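Local coordinates for protein pectinesterase (Aspergillus niger, PDB 5C1E) that hydrolyses the methyl esters of pectin to release methanol and leave free galacturonate units, and is probably involved in the maceration and soft-rotting of plant tissue, at residues Q48-Y53 against T93-S98; V122-Q127 against V144-Q149; F164-V169 against A186-T191. One frame throughout, in Å; residues are numbered along the deposited sequence.

Contact 1 (Q48-Y53 against T93-S98); sequences QLTIDY and TVNVVS
Strands 49-51 and 94-96 run parallel, 13° apart, with Leu49 beside Val94, Thr50 beside Asn95 and Ile51 beside Val96. Four backbone hydrogen bonds join them: Leu49 N to Thr93 O, Asn95 N to Leu49 O, Ile51 N to Asn95 O and Val97 N to Ile51 O. The tightest of these is Ile51 N to Asn95 O, at 2.7 Å. Leu49, Ile51, Val94 and Val96 share one face of the sheet. Ile51 buries more surface here than any other residue of the two segments: its CG1 stands beside the backbone N (chi1 -47°) and slants across Val94 to lie 4.0 Å from Val94 CG1. The same CG1 meets Val96 CG2 at 4.2 Å. On this same face, Leu49 and Ile51 also pack on Leu26 of helix 22-29.

Thr50 and Asn95 stand on the opposite face, side by side and pointing the same way, with Thr50 OG1 4.0 Å from Asn95 CB. Beyond the strands, Asp52 CB rests 3.6 Å from Val97 CG2. Ser98 OG then donates to Tyr53 O at 2.6 Å, in the carbonyl plane and on a lone pair. Tyr53 sends its ring elsewhere, and its OH bonds to Ser34 O. In this wall of the parallel beta-helix the Ile51 face is aliphatic, while the Thr50 face carries hydroxyl and amide groups, and the serine hydroxyl extends the pairing past the last strand bond.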
ATOM      1  N   GLN A  48       6.209  -7.863  15.086  1.00 18.70           N
ATOM      2  CA  GLN A  48       4.832  -7.556  14.705  1.00 18.63           C
ATOM      3  C   GLN A  48       4.421  -6.302  15.476  1.00 19.07           C
ATOM      4  O   GLN A  48       4.481  -6.277  16.706  1.00 19.55           O
ATOM      5  CB  GLN A  48       3.904  -8.727  15.028  1.00 20.43           C
ATOM      6  CG  GLN A  48       2.515  -8.554  14.454  1.00 21.31           C
ATOM      7  CD  GLN A  48       1.624  -9.759  14.657  1.00 22.00           C
ATOM      8  OE1 GLN A  48       1.816 -10.555  15.584  1.00 22.41           O
ATOM      9  NE2 GLN A  48       0.637  -9.905  13.782  1.00 21.23           N
ATOM     10  N   LEU A  49       4.044  -5.248  14.761  1.00 17.95           N
ATOM     11  CA  LEU A  49       3.910  -3.924  15.368  1.00 18.69           C
ATOM     12  C   LEU A  49       2.516  -3.339  15.214  1.00 19.41           C
ATOM     13  O   LEU A  49       1.863  -3.525  14.188  1.00 19.35           O
ATOM     14  CB  LEU A  49       4.911  -2.971  14.716  1.00 18.49           C
ATOM     15  CG  LEU A  49       6.364  -3.417  14.782  1.00 19.05           C
ATOM     16  CD1 LEU A  49       7.224  -2.493  13.944  1.00 18.79           C
ATOM     17  CD2 LEU A  49       6.825  -3.455  16.231  1.00 19.68           C
ATOM     18  N   THR A  50       2.057  -2.637  16.243  1.00 19.99           N
ATOM     19  CA  THR A  50       0.860  -1.807  16.133  1.00 20.31           C
ATOM     20  C   THR A  50       1.296  -0.377  16.362  1.00 21.04           C
ATOM     21  O   THR A  50       1.918  -0.083  17.394  1.00 21.84           O
ATOM     22  CB  THR A  50      -0.228  -2.219  17.140  1.00 21.89           C
ATOM     23  OG1 THR A  50      -0.633  -3.563  16.849  1.00 22.27           O
ATOM     24  CG2 THR A  50      -1.441  -1.291  17.043  1.00 22.22           C
ATOM     25  N   ILE A  51       1.005   0.493  15.404  1.00 19.43           N
ATOM     26  CA  ILE A  51       1.378   1.911  15.491  1.00 20.30           C
ATOM     27  C   ILE A  51       0.146   2.707  15.928  1.00 19.91           C
ATOM     28  O   ILE A  51      -0.752   2.975  15.114  1.00 18.79           O
ATOM     29  CB  ILE A  51       1.856   2.497  14.153  1.00 21.58           C
ATOM     30  CG1 ILE A  51       2.878   1.599  13.442  1.00 23.35           C
ATOM     31  CG2 ILE A  51       2.441   3.897  14.351  1.00 21.94           C
ATOM     32  CD1 ILE A  51       4.151   1.322  14.180  1.00 23.86           C
ATOM     33  N   ASP A  52       0.090   3.073  17.209  1.00 20.32           N
ATOM     34  CA  ASP A  52      -1.077   3.777  17.749  1.00 21.70           C
ATOM     35  C   ASP A  52      -0.719   5.063  18.486  1.00 21.78           C
ATOM     36  O   ASP A  52      -1.505   5.553  19.273  1.00 23.40           O
ATOM     37  CB  ASP A  52      -1.888   2.845  18.663  1.00 23.25           C
ATOM     38  CG  ASP A  52      -1.071   2.326  19.835  1.00 25.65           C
ATOM     39  OD1 ASP A  52       0.052   2.841  20.055  1.00 25.47           O
ATOM     40  OD2 ASP A  52      -1.552   1.402  20.522  1.00 28.39           O
ATOM     41  N   TYR A  53       0.453   5.616  18.208  1.00 20.48           N
ATOM     42  CA  TYR A  53       0.907   6.840  18.852  1.00 20.44           C
ATOM     43  C   TYR A  53      -0.121   7.966  18.654  1.00 20.78           C
ATOM     44  O   TYR A  53      -0.692   8.126  17.557  1.00 19.41           O
ATOM     45  CB  TYR A  53       2.266   7.220  18.258  1.00 19.81           C
ATOM     46  CG  TYR A  53       2.912   8.433  18.875  1.00 19.59           C
ATOM     47  CD1 TYR A  53       3.264   8.445  20.228  1.00 20.02           C
ATOM     48  CD2 TYR A  53       3.178   9.559  18.113  1.00 18.53           C
ATOM     49  CE1 TYR A  53       3.858   9.563  20.793  1.00 20.11           C
ATOM     50  CE2 TYR A  53       3.768  10.684  18.670  1.00 19.05           C
ATOM     51  CZ  TYR A  53       4.103  10.676  20.019  1.00 19.73           C
ATOM     52  OH  TYR A  53       4.699  11.781  20.606  1.00 20.42           O
ATOM     53  N   THR A  93       1.811  -7.641   9.766  1.00 15.86           N
ATOM     54  CA  THR A  93       3.140  -7.399  10.319  1.00 15.51           C
ATOM     55  C   THR A  93       3.194  -6.013  10.951  1.00 15.14           C
ATOM     56  O   THR A  93       3.777  -5.833  12.034  1.00 14.27           O
ATOM     57  CB  THR A  93       4.213  -7.572   9.251  1.00 15.47           C
ATOM     58  OG1 THR A  93       4.157  -8.921   8.786  1.00 15.16           O
ATOM     59  CG2 THR A  93       5.577  -7.288   9.818  1.00 16.12           C
ATOM     60  N   VAL A  94       2.560  -5.053  10.289  1.00 14.56           N
ATOM     61  CA  VAL A  94       2.430  -3.681  10.821  1.00 14.70           C
ATOM     62  C   VAL A  94       0.976  -3.206  10.714  1.00 15.21           C
ATOM     63  O   VAL A  94       0.357  -3.286   9.639  1.00 14.78           O
ATOM     64  CB  VAL A  94       3.320  -2.667  10.083  1.00 14.66           C
ATOM     65  CG1 VAL A  94       3.082  -1.268  10.630  1.00 14.87           C
ATOM     66  CG2 VAL A  94       4.792  -3.013  10.220  1.00 14.52           C
ATOM     67  N   ASN A  95       0.444  -2.718  11.836  1.00 15.30           N
ATOM     68  CA  ASN A  95      -0.935  -2.269  11.929  1.00 16.15           C
ATOM     69  C   ASN A  95      -0.929  -0.791  12.265  1.00 16.08           C
ATOM     70  O   ASN A  95      -0.596  -0.420  13.378  1.00 16.17           O
ATOM     71  CB  ASN A  95      -1.681  -3.084  13.009  1.00 17.38           C
ATOM     72  CG  ASN A  95      -3.136  -2.684  13.174  1.00 18.75           C
ATOM     73  OD1 ASN A  95      -3.676  -1.873  12.417  1.00 20.28           O
ATOM     74  ND2 ASN A  95      -3.797  -3.284  14.167  1.00 20.44           N
ATOM     75  N   VAL A  96      -1.270   0.055  11.299  1.00 16.02           N
ATOM     76  CA  VAL A  96      -1.224   1.501  11.513  1.00 16.76           C
ATOM     77  C   VAL A  96      -2.606   2.038  11.855  1.00 17.09           C
ATOM     78  O   VAL A  96      -3.496   2.114  10.991  1.00 16.78           O
ATOM     79  CB  VAL A  96      -0.685   2.243  10.290  1.00 16.70           C
ATOM     80  CG1 VAL A  96      -0.561   3.725  10.590  1.00 17.23           C
ATOM     81  CG2 VAL A  96       0.672   1.692   9.881  1.00 18.04           C
ATOM     82  N   VAL A  97      -2.776   2.433  13.105  1.00 18.41           N
ATOM     83  CA  VAL A  97      -4.024   3.060  13.554  1.00 20.34           C
ATOM     84  C   VAL A  97      -3.793   4.484  14.081  1.00 22.07           C
ATOM     85  O   VAL A  97      -4.597   5.027  14.852  1.00 24.79           O
ATOM     86  CB  VAL A  97      -4.760   2.188  14.582  1.00 20.91           C
ATOM     87  CG1 VAL A  97      -5.179   0.883  13.943  1.00 20.66           C
ATOM     88  CG2 VAL A  97      -3.912   1.953  15.826  1.00 21.37           C
ATOM     89  N   SER A  98      -2.730   5.125  13.610  1.00 21.42           N
ATOM     90  CA  SER A  98      -2.362   6.447  14.100  1.00 20.48           C
ATOM     91  C   SER A  98      -2.511   7.469  12.970  1.00 20.21           C
ATOM     92  O   SER A  98      -1.763   7.427  11.971  1.00 19.04           O
ATOM     93  CB  SER A  98      -0.919   6.394  14.626  1.00 20.65           C
ATOM     94  OG  SER A  98      -0.437   7.664  15.024  1.00 20.84           O
TER

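Contact 2 (V122-Q127 against V144-Q149); sequences VGNADQ and VKAGTQ. With NAG (2-acetamido-2-deoxy-beta-D-glucopyranose), chain B.
Segment 144-149 meets segment 122-127 first at Lys145, where strands 144-146 and 122-124 run parallel, 19° apart. Lys145 gives a weak bond from its N to Gly123 O. Its CB lies alongside Val122 CG2, 3.9 Å away. With CG anti to the backbone N (chi1 177°), the extended chain takes CD across the amide of Asn124, 3.8 Å from Asn124 CG. The ammonium group ends in a salt bridge with Asp89.

Ala146 pairs with Asn124, and its CB sits 3.6 Å from Asn124 OD1. Its N also reaches Gly123 O weakly, and its own O takes a weak bond from Ala125 N. Gly147 runs close against segment 122-127, with its CA 3.1 Å from Asp126 OD1. The same CA makes a CA-H...O contact to Ala125 O at 3.5 Å.

Thr148 is gripped twice. Its N donates to the anti lone pair of Asp126 OD1 at 3.1 Å. Its OG1 accepts from Gln127 N at 3.0 Å in a nearly straight bond (164°). Gln149 turns its amide back along the chain: NE2 bonds Ala146 O at 2.9 Å, with that oxygen in the amide plane, though NE2 itself stands above the Ala146 carbonyl plane. NE2 adds a weak bond to Gly123 O. Gly123 O thus collects three weak donors, from Lys145 N, Ala146 N and Gln149 NE2. Tyr151 OH holds Gln149 OE1.

Gln127 lies near the sugar attached to the protein and packs on Trp294. Strand 121-124 is flanked by strands 94-96 and 142-146. The turn at Gly147 leads from that sheet into strand 148-152 of the ten-stranded parallel sheet.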
ATOM      1  N   VAL A 122      -1.492  -3.023   7.413  1.00 15.37           N
ATOM      2  CA  VAL A 122      -2.835  -2.473   7.372  1.00 16.26           C
ATOM      3  C   VAL A 122      -2.751  -0.986   7.694  1.00 15.70           C
ATOM      4  O   VAL A 122      -2.115  -0.565   8.682  1.00 15.79           O
ATOM      5  CB  VAL A 122      -3.871  -3.223   8.261  1.00 17.56           C
ATOM      6  CG1 VAL A 122      -3.356  -3.487   9.649  1.00 17.97           C
ATOM      7  CG2 VAL A 122      -5.191  -2.457   8.331  1.00 17.68           C
ATOM      8  N   GLY A 123      -3.373  -0.206   6.830  1.00 14.85           N
ATOM      9  CA  GLY A 123      -3.551   1.213   7.051  1.00 14.49           C
ATOM     10  C   GLY A 123      -4.966   1.480   7.491  1.00 14.84           C
ATOM     11  O   GLY A 123      -5.900   1.287   6.719  1.00 14.96           O
ATOM     12  N   ASN A 124      -5.134   1.907   8.739  1.00 15.42           N
ATOM     13  CA  ASN A 124      -6.472   2.117   9.300  1.00 16.06           C
ATOM     14  C   ASN A 124      -6.528   3.414  10.100  1.00 16.70           C
ATOM     15  O   ASN A 124      -6.765   3.415  11.309  1.00 17.13           O
ATOM     16  CB  ASN A 124      -6.872   0.900  10.139  1.00 16.40           C
ATOM     17  CG  ASN A 124      -8.297   0.968  10.639  1.00 17.29           C
ATOM     18  OD1 ASN A 124      -9.144   1.633  10.054  1.00 17.55           O
ATOM     19  ND2 ASN A 124      -8.562   0.289  11.743  1.00 18.34           N
ATOM     20  N   ALA A 125      -6.324   4.509   9.384  1.00 17.32           N
ATOM     21  CA  ALA A 125      -6.283   5.863   9.937  1.00 18.16           C
ATOM     22  C   ALA A 125      -6.198   6.867   8.781  1.00 18.56           C
ATOM     23  O   ALA A 125      -6.022   6.496   7.618  1.00 17.81           O
ATOM     24  CB  ALA A 125      -5.090   6.026  10.863  1.00 19.48           C
ATOM     25  N   ASP A 126      -6.336   8.145   9.101  1.00 18.65           N
ATOM     26  CA  ASP A 126      -6.322   9.189   8.079  1.00 18.71           C
ATOM     27  C   ASP A 126      -4.954   9.850   7.911  1.00 18.24           C
ATOM     28  O   ASP A 126      -4.126   9.858   8.825  1.00 18.49           O
ATOM     29  CB  ASP A 126      -7.324  10.294   8.431  1.00 19.82           C
ATOM     30  CG  ASP A 126      -8.769   9.876   8.250  1.00 21.43           C
ATOM     31  OD1 ASP A 126      -9.114   9.256   7.217  1.00 20.78           O
ATOM     32  OD2 ASP A 126      -9.583  10.222   9.135  1.00 22.21           O
ATOM     33  N   GLN A 127      -4.765  10.444   6.738  1.00 17.77           N
ATOM     34  CA  GLN A 127      -3.542  11.159   6.371  1.00 18.28           C
ATOM     35  C   GLN A 127      -2.294  10.299   6.540  1.00 16.91           C
ATOM     36  O   GLN A 127      -1.302  10.723   7.139  1.00 16.75           O
ATOM     37  CB  GLN A 127      -3.452  12.479   7.152  1.00 20.25           C
ATOM     38  CG  GLN A 127      -4.712  13.294   6.944  1.00 22.87           C
ATOM     39  CD  GLN A 127      -4.608  14.755   7.321  1.00 26.28           C
ATOM     40  OE1 GLN A 127      -3.641  15.210   7.938  1.00 28.51           O
ATOM     41  NE2 GLN A 127      -5.633  15.511   6.942  1.00 28.37           N
ATOM     42  N   VAL A 144      -5.588  -1.620   2.754  1.00 13.28           N
ATOM     43  CA  VAL A 144      -5.911  -0.198   2.833  1.00 14.07           C
ATOM     44  C   VAL A 144      -7.341  -0.106   3.402  1.00 13.94           C
ATOM     45  O   VAL A 144      -8.313   0.116   2.697  1.00 13.47           O
ATOM     46  CB  VAL A 144      -5.709   0.520   1.488  1.00 13.39           C
ATOM     47  CG1 VAL A 144      -4.224   0.484   1.119  1.00 13.69           C
ATOM     48  CG2 VAL A 144      -6.533  -0.074   0.346  1.00 13.45           C
ATOM     49  N   LYS A 145      -7.438  -0.339   4.699  1.00 14.24           N
ATOM     50  CA  LYS A 145      -8.710  -0.669   5.320  1.00 14.91           C
ATOM     51  C   LYS A 145      -9.660   0.515   5.371  1.00 15.32           C
ATOM     52  O   LYS A 145     -10.844   0.399   5.024  1.00 14.99           O
ATOM     53  CB  LYS A 145      -8.470  -1.209   6.743  1.00 15.77           C
ATOM     54  CG  LYS A 145      -9.754  -1.507   7.499  1.00 16.54           C
ATOM     55  CD  LYS A 145      -9.452  -2.146   8.850  1.00 17.79           C
ATOM     56  CE  LYS A 145     -10.726  -2.722   9.443  1.00 19.50           C
ATOM     57  NZ  LYS A 145     -10.478  -3.192  10.820  1.00 20.65           N
ATOM     58  N   ALA A 146      -9.142   1.650   5.833  1.00 15.13           N
ATOM     59  CA  ALA A 146      -9.947   2.861   5.940  1.00 15.52           C
ATOM     60  C   ALA A 146      -9.063   4.089   6.043  1.00 15.85           C
ATOM     61  O   ALA A 146      -7.885   3.995   6.406  1.00 16.25           O
ATOM     62  CB  ALA A 146     -10.858   2.789   7.156  1.00 16.03           C
ATOM     63  N   GLY A 147      -9.664   5.239   5.764  1.00 15.96           N
ATOM     64  CA  GLY A 147      -8.990   6.522   5.849  1.00 16.50           C
ATOM     65  C   GLY A 147      -8.293   6.967   4.577  1.00 16.52           C
ATOM     66  O   GLY A 147      -8.167   6.203   3.615  1.00 17.67           O
ATOM     67  N   THR A 148      -7.839   8.216   4.583  1.00 16.69           N
ATOM     68  CA  THR A 148      -7.159   8.801   3.437  1.00 16.57           C
ATOM     69  C   THR A 148      -5.689   8.412   3.494  1.00 16.16           C
ATOM     70  O   THR A 148      -5.050   8.510   4.543  1.00 16.10           O
ATOM     71  CB  THR A 148      -7.326  10.321   3.406  1.00 17.34           C
ATOM     72  OG1 THR A 148      -6.962  10.872   4.671  1.00 17.16           O
ATOM     73  CG2 THR A 148      -8.773  10.668   3.101  1.00 17.71           C
ATOM     74  N   GLN A 149      -5.178   7.909   2.375  1.00 16.35           N
ATOM     75  CA  GLN A 149      -3.843   7.350   2.329  1.00 15.88           C
ATOM     76  C   GLN A 149      -3.183   7.682   1.012  1.00 16.70           C
ATOM     77  O   GLN A 149      -3.851   7.735  -0.039  1.00 16.33           O
ATOM     78  CB  GLN A 149      -3.880   5.836   2.522  1.00 16.14           C
ATOM     79  CG  GLN A 149      -4.604   5.402   3.778  1.00 16.56           C
ATOM     80  CD  GLN A 149      -4.578   3.902   4.015  1.00 16.90           C
ATOM     81  OE1 GLN A 149      -3.678   3.184   3.568  1.00 16.63           O
ATOM     82  NE2 GLN A 149      -5.548   3.431   4.771  1.00 17.10           N
TER
HETATM   83  C1  NAG B 401      -0.659  16.773  12.649  0.60 37.32           C
HETATM   84  C2  NAG B 401      -0.163  18.195  12.846  0.60 37.90           C
HETATM   85  C3  NAG B 401      -1.097  19.079  12.024  0.60 38.65           C
HETATM   86  C4  NAG B 401      -1.131  18.596  10.560  0.60 37.83           C
HETATM   87  C5  NAG B 401      -1.258  17.066  10.421  0.60 35.88           C
HETATM   88  C6  NAG B 401      -0.955  16.569   9.015  0.60 34.64           C
HETATM   89  C7  NAG B 401       1.065  18.722  14.934  0.60 38.51           C
HETATM   90  C8  NAG B 401       0.990  19.036  16.405  0.60 38.99           C
HETATM   91  N2  NAG B 401      -0.084  18.516  14.271  0.60 37.94           N
HETATM   92  O3  NAG B 401      -0.681  20.430  12.119  0.60 39.24           O
HETATM   93  O4  NAG B 401      -2.199  19.214   9.856  0.60 37.15           O
HETATM   94  O5  NAG B 401      -0.384  16.404  11.308  0.60 35.98           O
HETATM   95  O6  NAG B 401      -1.222  15.181   8.940  0.60 32.28           O
HETATM   96  O7  NAG B 401       2.175  18.672  14.410  0.60 39.61           O

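Contact 3 (F164-V169 against A186-T191); sequences FGDASV and ASSRET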
ATOM      1  N   PHE A 164      -6.481  -3.939  -0.898  1.00 12.85           N
ATOM      2  CA  PHE A 164      -7.872  -4.225  -0.555  1.00 12.81           C
ATOM      3  C   PHE A 164      -8.333  -3.433   0.660  1.00 13.08           C
ATOM      4  O   PHE A 164      -7.527  -3.066   1.508  1.00 12.39           O
ATOM      5  CB  PHE A 164      -8.090  -5.761  -0.368  1.00 13.23           C
ATOM      6  CG  PHE A 164      -7.588  -6.299   0.948  1.00 13.65           C
ATOM      7  CD1 PHE A 164      -6.219  -6.399   1.194  1.00 13.74           C
ATOM      8  CD2 PHE A 164      -8.468  -6.697   1.931  1.00 13.79           C
ATOM      9  CE1 PHE A 164      -5.757  -6.861   2.409  1.00 14.16           C
ATOM     10  CE2 PHE A 164      -8.010  -7.157   3.151  1.00 14.20           C
ATOM     11  CZ  PHE A 164      -6.661  -7.246   3.392  1.00 14.11           C
ATOM     12  N   GLY A 165      -9.647  -3.194   0.729  1.00 13.86           N
ATOM     13  CA  GLY A 165     -10.256  -2.419   1.818  1.00 14.13           C
ATOM     14  C   GLY A 165     -10.994  -1.214   1.293  1.00 14.56           C
ATOM     15  O   GLY A 165     -11.223  -1.091   0.072  1.00 14.26           O
ATOM     16  N   ASP A 166     -11.351  -0.319   2.214  1.00 15.03           N
ATOM     17  CA  ASP A 166     -12.213   0.835   1.933  1.00 15.95           C
ATOM     18  C   ASP A 166     -11.552   2.197   2.204  1.00 15.99           C
ATOM     19  O   ASP A 166     -12.242   3.222   2.405  1.00 16.58           O
ATOM     20  CB  ASP A 166     -13.514   0.738   2.724  1.00 16.91           C
ATOM     21  CG  ASP A 166     -14.537   1.769   2.297  1.00 18.24           C
ATOM     22  OD1 ASP A 166     -14.673   2.049   1.099  1.00 19.03           O
ATOM     23  OD2 ASP A 166     -15.189   2.323   3.189  1.00 20.62           O
ATOM     24  N   ALA A 167     -10.230   2.217   2.202  1.00 15.02           N
ATOM     25  CA  ALA A 167      -9.490   3.468   2.230  1.00 15.29           C
ATOM     26  C   ALA A 167      -9.815   4.274   0.996  1.00 15.49           C
ATOM     27  O   ALA A 167     -10.165   3.702  -0.049  1.00 15.61           O
ATOM     28  CB  ALA A 167      -7.995   3.197   2.284  1.00 15.28           C
ATOM     29  N   SER A 168      -9.671   5.591   1.094  1.00 15.50           N
ATOM     30  CA  SER A 168      -9.622   6.407  -0.098  1.00 16.20           C
ATOM     31  C   SER A 168      -8.148   6.680  -0.344  1.00 16.11           C
ATOM     32  O   SER A 168      -7.495   7.380   0.449  1.00 17.11           O
ATOM     33  CB  SER A 168     -10.415   7.693   0.043  1.00 16.55           C
ATOM     34  OG  SER A 168     -10.649   8.212  -1.241  1.00 16.78           O
ATOM     35  N   VAL A 169      -7.628   6.098  -1.422  1.00 15.48           N
ATOM     36  CA  VAL A 169      -6.180   5.919  -1.543  1.00 15.38           C
ATOM     37  C   VAL A 169      -5.663   6.272  -2.919  1.00 15.67           C
ATOM     38  O   VAL A 169      -6.272   5.931  -3.939  1.00 15.10           O
ATOM     39  CB  VAL A 169      -5.762   4.484  -1.111  1.00 15.65           C
ATOM     40  CG1 VAL A 169      -6.549   3.440  -1.877  1.00 15.51           C
ATOM     41  CG2 VAL A 169      -4.257   4.269  -1.233  1.00 15.92           C
ATOM     42  N   ALA A 186      -9.146  -5.080  -4.455  1.00 13.57           N
ATOM     43  CA  ALA A 186     -10.411  -5.571  -3.961  1.00 13.40           C
ATOM     44  C   ALA A 186     -11.031  -4.547  -3.005  1.00 13.42           C
ATOM     45  O   ALA A 186     -10.942  -4.665  -1.778  1.00 12.79           O
ATOM     46  CB  ALA A 186     -10.220  -6.929  -3.289  1.00 13.66           C
ATOM     47  N   SER A 187     -11.651  -3.524  -3.587  1.00 13.42           N
ATOM     48  CA  SER A 187     -12.243  -2.450  -2.799  1.00 14.27           C
ATOM     49  C   SER A 187     -13.529  -2.920  -2.136  1.00 14.12           C
ATOM     50  O   SER A 187     -14.342  -3.596  -2.765  1.00 13.93           O
ATOM     51  CB  SER A 187     -12.539  -1.223  -3.653  1.00 14.72           C
ATOM     52  OG  SER A 187     -13.399  -0.321  -2.974  1.00 15.35           O
ATOM     53  N   SER A 188     -13.701  -2.515  -0.879  1.00 14.49           N
ATOM     54  CA  SER A 188     -14.902  -2.810  -0.102  1.00 14.97           C
ATOM     55  C   SER A 188     -15.832  -1.588   0.037  1.00 15.62           C
ATOM     56  O   SER A 188     -16.705  -1.557   0.918  1.00 16.34           O
ATOM     57  CB  SER A 188     -14.516  -3.355   1.281  1.00 15.21           C
ATOM     58  OG  SER A 188     -13.597  -2.480   1.909  1.00 14.19           O
ATOM     59  N   ARG A 189     -15.716  -0.620  -0.874  1.00 15.84           N
ATOM     60  CA  ARG A 189     -16.696   0.453  -0.927  1.00 15.93           C
ATOM     61  C   ARG A 189     -18.086  -0.157  -1.141  1.00 16.49           C
ATOM     62  O   ARG A 189     -18.278  -0.990  -2.037  1.00 15.68           O
ATOM     63  CB  ARG A 189     -16.358   1.447  -2.041  1.00 15.61           C
ATOM     64  CG  ARG A 189     -17.343   2.592  -2.157  1.00 15.84           C
ATOM     65  CD  ARG A 189     -16.835   3.694  -3.085  1.00 16.51           C
ATOM     66  NE  ARG A 189     -17.808   4.779  -3.223  1.00 16.27           N
ATOM     67  CZ  ARG A 189     -18.772   4.858  -4.153  1.00 16.42           C
ATOM     68  NH1 ARG A 189     -19.599   5.889  -4.145  1.00 16.09           N
ATOM     69  NH2 ARG A 189     -18.923   3.931  -5.102  1.00 16.82           N
ATOM     70  N   GLU A 190     -19.048   0.240  -0.309  1.00 17.40           N
ATOM     71  CA  GLU A 190     -20.342  -0.442  -0.302  1.00 19.66           C
ATOM     72  C   GLU A 190     -21.604   0.431  -0.228  1.00 19.35           C
ATOM     73  O   GLU A 190     -22.696  -0.107  -0.297  1.00 19.70           O
ATOM     74  CB  GLU A 190     -20.364  -1.497   0.813  1.00 22.29           C
ATOM     75  CG  GLU A 190     -20.503  -0.954   2.215  1.00 25.40           C
ATOM     76  CD  GLU A 190     -20.290  -2.014   3.304  1.00 29.06           C
ATOM     77  OE1 GLU A 190     -20.543  -1.691   4.491  1.00 32.37           O
ATOM     78  OE2 GLU A 190     -19.882  -3.151   2.998  1.00 29.26           O
ATOM     79  N   THR A 191     -21.454   1.748  -0.119  1.00 19.42           N
ATOM     80  CA  THR A 191     -22.598   2.668  -0.092  0.50 19.00           C
ATOM     81  C   THR A 191     -22.324   3.856  -0.981  1.00 19.64           C
ATOM     82  O   THR A 191     -21.172   4.205  -1.228  1.00 18.14           O
ATOM     83  CB  THR A 191     -22.936   3.196   1.326  0.50 18.98           C
ATOM     84  OG1 THR A 191     -21.814   3.910   1.892  0.50 17.58           O
ATOM     85  CG2 THR A 191     -23.371   2.055   2.224  0.50 19.06           C
TER
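Phe164 and Ala186 set their CB atoms 3.8 Å apart on one face of a parallel sheet in the beta-helix. The phenylalanine ring leads away from Ala186: CG sits between the backbone N and the carbonyl carbon (chi1 77°), and the ring stacks with Tyr143 and meets Trp223. Ala186 touches Asp161, the predicted active-site residue, so this pair lies at what is probably the catalytic cleft.

Two backbone bonds hold the strands. Gly165 N donates to Ala186 O at 3.2 Å, from above the carbonyl plane. Ser188 N donates to Gly165 O at 3.0 Å, 65° out of the plane of the Gly165 carbonyl.

Past the strands, Ser188 folds its hydroxyl over the Gly165-Asp166 peptide, with OG 3.0 Å from Gly165 C. Asp166 lies alongside Arg189, its OD1 3.3 Å from Arg189 CA. The two charged ends do not meet: the Arg189 chain runs out extended, and its guanidinium bonds to Asp194 O and Leu226 O. Where segment 186-191 leaves the sheet it forms an ST turn, in which Ser187 OG accepts from Arg189 N at 3.1 Å and 170°.

In the fold
From the N terminus, contact 1 comes first, joining strands 49-51 and 94-96 across a 39-residue excursion that includes helix 82-85. Contact 2 opens after contact 1 has closed, and contact 3 after contact 2. The three follow in series, and none crosses another. Contacts 2 and 3 each close a 16-residue loop, and their paired residues lie about 22 apart, one turn of the beta-helix. All three reach the same parallel sheet. Strand 94-96 lies next to 121-124, linking contacts 1 and 2. Strand 142-146 lies next to 163-165, linking contacts 2 and 3. Those two contacts also reach the ten-stranded sheet, through neighbouring strands 148-152 and 168-172. Contacts 1 and 3 do not touch.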